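Local coordinates for lipoprotein (Bacillus anthracis, PDB 4JG9) that is of unknown function but is a putative lipoprotein, probably anchored to the outer face of the cell membrane through a lipid attached at its N terminus, at residues N134-D137 and S138-E142; S148-S152 and G153-L157. All blocks are in the same frame, centred on the assembly; numbering follows the deposited sequence.

Contact 1. Residues N134-D137 and S138-E142; sequences NTID and STTNE
An Asx turn laid over a type I beta turn joins D137 to T139 and T140, at the point where the chain leaves strand 131-136 of one sheet and heads for strand 142-147 of the other. The beta turn, with S138 and T139 at its corners, is closed by the backbone bond from T140 N to D137 O (3.1 Å). The carboxylate of D137 folds back over the same corner. Its CG lies between the backbone N and the carbonyl carbon (chi1 57°), which brings OD1 to T139, where it accepts twice: from the backbone N of T139 at 2.8 Å and from the hydroxyl OG1 of T139, also at 2.8 Å. Both donors approach from one face of the carboxylate; the amide stands well above its plane, whereas the hydroxyl comes in on the syn side and closer to the plane. T140 answers in the reverse direction. With OG1 set beside its own backbone N (chi1 -57°), its hydroxyl receives the amide of D137 in a fairly straight bond, D137 N to T140 OG1 3.0 Å, and this oxygen also packs 3.6 Å from I136 CB. A water links the turn to the next residue, giving a hydrogen to D137 O at 2.7 Å and accepting from N141 N at 2.6 Å. Immediately afterwards E142 N bonds to T140 O, a gamma turn with N141 at its apex and at positive phi, which redirects the chain into strand 142-147. The side chains of I136 and T140 both rest on F94 of strand 88-94. One oxygen of D137 thus concentrates two uncharged donors on a surface loop, an environment that would probably favour the ionised carboxylate.

Contact 2. Residues S148-S152 and G153-L157; sequences SLPSS and GLWVL
This is a local aromatic contact, made in the buried part of the fold where the loop 148-152 runs into strand 153-161, in which L149, P150 and S151 pack against one face, the far end and the N-H edge of the indole of W155. L149 lies over the face. Its CG stands 3.9 Å from the centroid of the five-membered ring and only 3° off the normal, a CH-pi contact, while L149 CD1 reaches toward the rim, 3.7 Å from W155 CD2. P150 meets the far end of the six-membered ring obliquely, P150 CG coming within 3.4 Å of W155 CH2. The edge is held by a polar bond: W155 NE1 donates to the backbone S151 O at 2.9 Å, with the oxygen close to the ring plane. The indole reaches these partners because CG of W155 sits beside its backbone N (chi1 -70°), which swings the ring across the strand toward the loop. Between the loop and W155 the chain passes G153, whose backbone angles would jam any CB against S152 O, which calls for glycine. S151 OG turns to other partners, K110 NZ and the carbonyl T37 O of the second subunit, whose Q38 also packs on W155. Face packing and an edge bond together restrict both the tilt and the rotation of the indole, and the buried ring nitrogen finds its acceptor in the loop's own backbone.

From the N terminus, the chain reaches contact 1 at the end of strand 131-136, closes its short turn there, and proceeds along strand 142-147 before contact 2 closes the next loop and opens strand 153-161. The two follow in series, neither enclosing nor crossing the other. Contact 1 carries the chain from the sheet containing 102-110 to the edge of the sheet beside 88-94; contact 2 brings it back to the sheet of 102-110, where strand 153-161 pairs with 102-110 and 164-173. They lie on opposite sides of the chain's centre, about 25 Å between their centres. Strand 142-147 runs between the polar surface turn of contact 1 and the buried tryptophan contact of contact 2.

Contact 1. Residues N134-D137 and S138-E142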
# COMPACT_ATOMS: atom_id res chain seq x y z
N ASN A 134 7.39 8.22 -11.98
CA ASN A 134 8.09 9.32 -12.64
C ASN A 134 8.31 10.52 -11.72
O ASN A 134 7.58 10.72 -10.74
CB ASN A 134 7.33 9.75 -13.89
CG ASN A 134 5.98 10.35 -13.56
OD1 ASN A 134 5.09 9.66 -13.05
ND2 ASN A 134 5.81 11.63 -13.89
N THR A 135 9.31 11.32 -12.06
CA THR A 135 9.66 12.50 -11.29
C THR A 135 9.04 13.70 -11.97
O THR A 135 9.18 13.86 -13.18
CB THR A 135 11.19 12.69 -11.29
OG1 THR A 135 11.82 11.52 -10.78
CG2 THR A 135 11.58 13.92 -10.48
N ILE A 136 8.33 14.54 -11.21
CA ILE A 136 7.77 15.76 -11.79
C ILE A 136 8.61 16.96 -11.39
O ILE A 136 9.45 16.86 -10.49
CB ILE A 136 6.31 16.00 -11.34
CG1 ILE A 136 6.27 16.41 -9.87
CG2 ILE A 136 5.43 14.77 -11.60
CD1 ILE A 136 4.91 16.81 -9.39
N ASP A 137 8.40 18.09 -12.07
CA ASP A 137 9.05 19.36 -11.76
C ASP A 137 8.19 20.52 -12.27
O ASP A 137 7.07 20.30 -12.74
CB ASP A 137 10.46 19.42 -12.35
CG ASP A 137 10.47 19.21 -13.86
OD1 ASP A 137 9.48 19.55 -14.54
OD2 ASP A 137 11.47 18.66 -14.37
N SER A 138 8.73 21.73 -12.23
CA SER A 138 8.02 22.94 -12.67
C SER A 138 7.65 22.96 -14.15
O SER A 138 6.82 23.76 -14.58
CB SER A 138 8.87 24.17 -12.34
OG SER A 138 10.14 24.05 -12.94
N THR A 139 8.25 22.07 -14.93
CA THR A 139 8.01 22.01 -16.37
C THR A 139 7.05 20.88 -16.77
O THR A 139 6.69 20.76 -17.94
CB THR A 139 9.31 21.78 -17.17
OG1 THR A 139 9.62 20.37 -17.18
CG2 THR A 139 10.46 22.55 -16.57
N THR A 140 6.67 20.03 -15.83
CA THR A 140 5.76 18.93 -16.16
C THR A 140 4.38 19.41 -16.60
O THR A 140 3.83 18.93 -17.58
CB THR A 140 5.58 17.98 -14.97
OG1 THR A 140 6.85 17.47 -14.57
CG2 THR A 140 4.70 16.82 -15.35
N ASN A 141 3.83 20.37 -15.86
CA ASN A 141 2.55 20.97 -16.20
C ASN A 141 1.35 20.04 -16.04
O ASN A 141 0.45 20.33 -15.29
CB ASN A 141 2.60 21.56 -17.60
CG ASN A 141 3.56 22.72 -17.69
OD1 ASN A 141 3.94 23.32 -16.69
ND2 ASN A 141 3.97 23.05 -18.91
N GLU A 142 1.35 18.93 -16.76
CA GLU A 142 0.24 17.99 -16.68
C GLU A 142 0.67 16.52 -16.73
O GLU A 142 1.68 16.18 -17.33
CB GLU A 142 -0.82 18.30 -17.73
CG GLU A 142 -0.48 17.84 -19.13
CD GLU A 142 -1.56 18.20 -20.13
OE1 GLU A 142 -2.19 19.26 -19.98
OE2 GLU A 142 -1.77 17.42 -21.07
O HOH W 1 4.79 21.39 -13.64

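Contact 2. Residues S148-S152 and G153-L157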
# COMPACT_ATOMS: atom_id res chain seq x y z
N SER A 148 -8.44 4.92 -8.21
CA SER A 148 -9.62 4.20 -7.78
C SER A 148 -9.80 4.36 -6.27
O SER A 148 -8.83 4.23 -5.53
CB SER A 148 -9.51 2.72 -8.17
OG SER A 148 -10.74 2.04 -7.94
N LEU A 149 -11.03 4.65 -5.84
CA LEU A 149 -11.38 4.72 -4.42
C LEU A 149 -12.30 3.56 -4.07
O LEU A 149 -13.23 3.25 -4.82
CB LEU A 149 -12.08 6.04 -4.08
CG LEU A 149 -11.25 7.31 -3.86
CD1 LEU A 149 -10.03 6.98 -3.02
CD2 LEU A 149 -10.88 7.97 -5.18
N PRO A 150 -12.04 2.91 -2.92
CA PRO A 150 -12.76 1.68 -2.55
C PRO A 150 -14.23 1.85 -2.19
O PRO A 150 -14.96 0.87 -2.29
CB PRO A 150 -11.98 1.17 -1.33
CG PRO A 150 -11.27 2.36 -0.79
CD PRO A 150 -10.97 3.24 -1.97
N SER A 151 -14.67 3.04 -1.79
CA SER A 151 -16.08 3.19 -1.44
C SER A 151 -16.52 4.63 -1.64
O SER A 151 -15.69 5.53 -1.68
CB SER A 151 -16.35 2.75 -0.00
OG SER A 151 -15.83 3.68 0.93
N SER A 152 -17.83 4.83 -1.76
CA SER A 152 -18.38 6.15 -2.03
C SER A 152 -18.42 7.01 -0.77
O SER A 152 -18.69 6.52 0.32
CB SER A 152 -19.78 6.04 -2.61
OG SER A 152 -20.70 5.59 -1.62
N GLY A 153 -18.18 8.31 -0.95
CA GLY A 153 -18.17 9.26 0.14
C GLY A 153 -17.10 10.30 -0.08
O GLY A 153 -16.53 10.39 -1.17
N LEU A 154 -16.80 11.08 0.96
CA LEU A 154 -15.75 12.08 0.87
C LEU A 154 -14.40 11.47 1.25
O LEU A 154 -14.29 10.65 2.19
CB LEU A 154 -16.07 13.27 1.77
CG LEU A 154 -17.34 14.09 1.43
CD1 LEU A 154 -17.65 15.13 2.50
CD2 LEU A 154 -17.18 14.78 0.10
N TRP A 155 -13.38 11.85 0.48
CA TRP A 155 -12.02 11.40 0.67
C TRP A 155 -11.12 12.62 0.63
O TRP A 155 -11.30 13.49 -0.22
CB TRP A 155 -11.60 10.45 -0.46
CG TRP A 155 -12.29 9.12 -0.42
CD1 TRP A 155 -13.54 8.83 -0.90
CD2 TRP A 155 -11.78 7.90 0.12
NE1 TRP A 155 -13.83 7.50 -0.68
CE2 TRP A 155 -12.76 6.91 -0.06
CE3 TRP A 155 -10.57 7.55 0.74
CZ2 TRP A 155 -12.58 5.59 0.36
CZ3 TRP A 155 -10.39 6.23 1.17
CH2 TRP A 155 -11.39 5.27 0.98
N VAL A 156 -10.16 12.68 1.55
CA VAL A 156 -9.14 13.71 1.48
C VAL A 156 -7.91 13.16 0.76
O VAL A 156 -7.50 12.01 0.99
CB VAL A 156 -8.76 14.28 2.86
CG1 VAL A 156 -8.17 13.18 3.77
CG2 VAL A 156 -7.77 15.46 2.72
N LEU A 157 -7.35 13.96 -0.14
CA LEU A 157 -6.17 13.55 -0.88
C LEU A 157 -4.95 14.31 -0.38
O LEU A 157 -4.82 15.51 -0.64
CB LEU A 157 -6.38 13.83 -2.36
CG LEU A 157 -6.96 12.72 -3.23
CD1 LEU A 157 -8.11 12.03 -2.56
CD2 LEU A 157 -7.41 13.31 -4.56